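Local coordinates for hydrazine synthase subunit gamma (Candidatus Kuenenia stuttgartiensis, PDB 5C2V), which reduces nitric oxide to hydroxylamine, the first half-reaction of hydrazine synthesis by the hydrazine synthase complex, at residues Asn217-Thr222 and Leu252-Asp257. Sequence-based numbering, arbitrary orientation.
With CA (calcium ion), chain T; HEC (heme c), chain B.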
loop_
_atom_site.group_PDB
_atom_site.type_symbol
_atom_site.label_atom_id
_atom_site.label_comp_id
_atom_site.label_asym_id
_atom_site.label_seq_id
_atom_site.Cartn_x
_atom_site.Cartn_y
_atom_site.Cartn_z
ATOM N N ASN C 217 40.160 -33.670 -12.123
ATOM C CA ASN C 217 41.598 -33.472 -11.989
ATOM C C ASN C 217 42.228 -34.493 -11.041
ATOM O O ASN C 217 43.415 -34.410 -10.727
ATOM C CB ASN C 217 41.904 -32.051 -11.514
ATOM C CG ASN C 217 43.266 -31.565 -11.972
ATOM O OD1 ASN C 217 43.831 -32.083 -12.936
ATOM N ND2 ASN C 217 43.800 -30.562 -11.285
ATOM N N GLY C 218 41.427 -35.451 -10.583
ATOM C CA GLY C 218 41.907 -36.464 -9.660
ATOM C C GLY C 218 41.430 -36.265 -8.233
ATOM O O GLY C 218 40.522 -35.474 -7.981
ATOM N N PHE C 219 42.031 -37.006 -7.306
ATOM C CA PHE C 219 41.655 -36.960 -5.896
ATOM C C PHE C 219 41.725 -35.540 -5.336
ATOM O O PHE C 219 42.632 -34.778 -5.673
ATOM C CB PHE C 219 42.556 -37.897 -5.082
ATOM C CG PHE C 219 42.109 -38.095 -3.659
ATOM C CD1 PHE C 219 40.880 -38.669 -3.376
ATOM C CD2 PHE C 219 42.930 -37.728 -2.605
ATOM C CE1 PHE C 219 40.472 -38.859 -2.068
ATOM C CE2 PHE C 219 42.528 -37.916 -1.295
ATOM C CZ PHE C 219 41.297 -38.481 -1.027
ATOM N N ARG C 220 40.747 -35.198 -4.498
ATOM C CA ARG C 220 40.651 -33.882 -3.863
ATOM C C ARG C 220 40.512 -32.734 -4.861
ATOM O O ARG C 220 40.930 -31.610 -4.582
ATOM C CB ARG C 220 41.866 -33.633 -2.962
ATOM C CG ARG C 220 41.879 -34.462 -1.691
ATOM C CD ARG C 220 43.233 -34.399 -1.006
ATOM N NE ARG C 220 43.228 -35.098 0.275
ATOM C CZ ARG C 220 44.318 -35.363 0.987
ATOM N NH1 ARG C 220 45.511 -34.993 0.541
ATOM N NH2 ARG C 220 44.218 -36.002 2.144
ATOM N N SER C 221 39.923 -33.012 -6.020
ATOM C CA SER C 221 39.668 -31.965 -7.004
ATOM C C SER C 221 38.173 -31.809 -7.267
ATOM O O SER C 221 37.358 -32.553 -6.724
ATOM C CB SER C 221 40.403 -32.264 -8.310
ATOM O OG SER C 221 39.864 -33.407 -8.951
ATOM N N THR C 222 37.821 -30.837 -8.103
ATOM C CA THR C 222 36.425 -30.556 -8.420
ATOM C C THR C 222 36.314 -30.053 -9.862
ATOM O O THR C 222 37.236 -29.408 -10.365
ATOM C CB THR C 222 35.831 -29.522 -7.426
ATOM O OG1 THR C 222 34.417 -29.399 -7.621
ATOM C CG2 THR C 222 36.491 -28.161 -7.592
ATOM N N LEU C 252 36.100 -38.255 0.037
ATOM C CA LEU C 252 37.238 -37.801 0.827
ATOM C C LEU C 252 38.242 -38.930 1.055
ATOM O O LEU C 252 39.376 -38.685 1.465
ATOM C CB LEU C 252 36.769 -37.229 2.167
ATOM C CG LEU C 252 36.636 -35.704 2.235
ATOM C CD1 LEU C 252 35.683 -35.179 1.170
ATOM C CD2 LEU C 252 36.203 -35.258 3.625
ATOM N N VAL C 253 37.823 -40.166 0.789
ATOM C CA VAL C 253 38.701 -41.327 0.928
ATOM C C VAL C 253 38.548 -42.284 -0.253
ATOM O O VAL C 253 37.496 -42.334 -0.892
ATOM C CB VAL C 253 38.424 -42.105 2.234
ATOM C CG1 VAL C 253 38.679 -41.229 3.453
ATOM C CG2 VAL C 253 37.003 -42.643 2.243
ATOM N N LYS C 254 39.610 -43.025 -0.555
ATOM C CA LYS C 254 39.578 -44.002 -1.640
ATOM C C LYS C 254 39.237 -45.421 -1.187
ATOM O O LYS C 254 38.973 -46.291 -2.016
ATOM C CB LYS C 254 40.924 -44.022 -2.366
ATOM C CG LYS C 254 41.452 -42.651 -2.736
ATOM C CD LYS C 254 42.796 -42.757 -3.433
ATOM C CE LYS C 254 43.325 -41.388 -3.816
ATOM N NZ LYS C 254 44.606 -41.482 -4.567
ATOM N N GLU C 255 39.232 -45.656 0.122
ATOM C CA GLU C 255 39.085 -47.015 0.641
ATOM C C GLU C 255 37.902 -47.141 1.596
ATOM O O GLU C 255 37.550 -46.187 2.287
ATOM C CB GLU C 255 40.374 -47.457 1.338
ATOM C CG GLU C 255 41.596 -47.457 0.434
ATOM C CD GLU C 255 42.833 -47.990 1.128
ATOM O OE1 GLU C 255 42.771 -48.235 2.351
ATOM O OE2 GLU C 255 43.867 -48.165 0.450
ATOM N N PHE C 256 37.295 -48.325 1.635
ATOM C CA PHE C 256 36.062 -48.515 2.392
ATOM C C PHE C 256 35.996 -49.846 3.140
ATOM O O PHE C 256 36.597 -50.838 2.728
ATOM C CB PHE C 256 34.855 -48.399 1.457
ATOM C CG PHE C 256 34.892 -47.187 0.573
ATOM C CD1 PHE C 256 34.469 -45.956 1.044
ATOM C CD2 PHE C 256 35.360 -47.277 -0.729
ATOM C CE1 PHE C 256 34.508 -44.837 0.233
ATOM C CE2 PHE C 256 35.402 -46.163 -1.544
ATOM C CZ PHE C 256 34.975 -44.942 -1.062
ATOM N N ASP C 257 35.252 -49.848 4.242
ATOM C CA ASP C 257 34.995 -51.057 5.015
ATOM C C ASP C 257 34.057 -51.992 4.255
ATOM O O ASP C 257 32.983 -51.582 3.816
ATOM C CB ASP C 257 34.409 -50.688 6.383
ATOM C CG ASP C 257 33.804 -51.876 7.105
ATOM O OD1 ASP C 257 34.570 -52.748 7.567
ATOM O OD2 ASP C 257 32.560 -51.926 7.226
HETATM CA CA CA T . 31.669 -53.102 9.098
HETATM FE FE HEC B . 33.260 -57.168 -2.754
HETATM C CHA HEC B . 31.255 -54.544 -1.805
HETATM C CHB HEC B . 30.546 -58.771 -4.083
HETATM C CHC HEC B . 35.352 -59.408 -4.333
HETATM C CHD HEC B . 35.938 -55.804 -1.139
HETATM N NA HEC B . 31.269 -56.726 -2.936
HETATM C C1A HEC B . 30.636 -55.609 -2.426
HETATM C C2A HEC B . 29.214 -55.757 -2.664
HETATM C C3A HEC B . 29.017 -56.921 -3.290
HETATM C C4A HEC B . 30.306 -57.556 -3.478
HETATM C CMA HEC B . 27.652 -57.490 -3.736
HETATM C CAA HEC B . 28.116 -54.750 -2.257
HETATM C CBA HEC B . 27.988 -54.719 -0.737
HETATM C CGA HEC B . 27.094 -53.580 -0.322
HETATM O O1A HEC B . 26.650 -53.563 0.854
HETATM O O2A HEC B . 26.821 -52.692 -1.170
HETATM N NB HEC B . 32.996 -58.843 -3.926
HETATM C C1B HEC B . 31.787 -59.228 -4.475
HETATM C C2B HEC B . 32.058 -60.181 -5.532
HETATM C C3B HEC B . 33.385 -60.362 -5.596
HETATM C C4B HEC B . 34.002 -59.519 -4.589
HETATM C CMB HEC B . 30.980 -60.867 -6.401
HETATM C CAB HEC B . 34.154 -61.286 -6.569
HETATM C CBB HEC B . 34.092 -60.724 -8.007
HETATM N NC HEC B . 35.274 -57.540 -2.740
HETATM C C1C HEC B . 35.939 -58.510 -3.466
HETATM C C2C HEC B . 37.361 -58.334 -3.241
HETATM C C3C HEC B . 37.512 -57.421 -2.274
HETATM C C4C HEC B . 36.209 -56.848 -1.997
HETATM C CMC HEC B . 38.450 -59.308 -3.742
HETATM C CAC HEC B . 38.846 -56.948 -1.649
HETATM C CBC HEC B . 39.703 -56.200 -2.695
HETATM N ND HEC B . 33.538 -55.461 -1.579
HETATM C C1D HEC B . 34.794 -55.036 -1.152
HETATM C C2D HEC B . 34.701 -53.655 -0.730
HETATM C C3D HEC B . 33.230 -53.266 -0.937
HETATM C C4D HEC B . 32.590 -54.448 -1.470
HETATM C CMD HEC B . 35.841 -52.768 -0.181
HETATM C CAD HEC B . 32.564 -51.901 -0.657
HETATM C CBD HEC B . 33.129 -50.859 -1.617
HETATM C CGD HEC B . 32.285 -49.615 -1.571
HETATM O O1D HEC B . 32.573 -48.666 -2.346
HETATM O O2D HEC B . 31.325 -49.573 -0.760
HETATM O O HOH W 1 40.004 -36.132 0.682
HETATM O O HOH W 2 33.757 -54.229 9.318
HETATM O O HOH W 3 30.897 -54.788 7.593
HETATM O O HOH W 4 29.571 -51.970 8.867
#
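Phe219 reaches across to the 252-257 segment with its ring and meets it in two ways. One face of the ring takes the CE methylene of Lys254, a CH-pi contact with CE 3.8 Å from the Phe219 ring centroid and 23° off the ring normal. CE sits toward the rim, with Phe219 CG its nearest ring atom at 3.5 Å. Lys254 CG lies near Phe219 CE1 and CD1, and the extended chain beyond it carries CE over the face and the ammonium on past Phe219 CB. At the far edge, in the ring plane, the carbonyl O of Leu252 approaches Phe219 CZ at 3.2 Å; the backbone N of Val253 also lies near that edge.

The ring gets there because CG of Phe219 is anti to the backbone N (chi1 -171°), on a residue that, with Arg220, forms the corner of a type II turn from Gly218 to Ser221. No direct hydrogen bond joins the segments. Instead a water donates to Leu252 O at 2.7 Å and accepts a weak bond from Arg220 NE, lying in the guanidinium plane. Arg220 also makes a long, weak ion pair with Asp583 of the alpha subunit, whose Tyr582 packs on Thr222 and Leu252.

Further along, Phe256 stacks on His272 and lines the pocket of the second heme c, which probably functions in electron transfer, while Asp257 binds a calcium ion through OD2 at 2.4 Å, together with three waters and the carbonyls of Leu100 and Pro102. The contact thus joins the loop before helix 229-234 to the approach to strand 256-257 in that heme's lobe. The ring edge, slightly positive, probably suits the carbonyl oxygen, and CE, next to the ammonium, probably turns slight positive charge to the face.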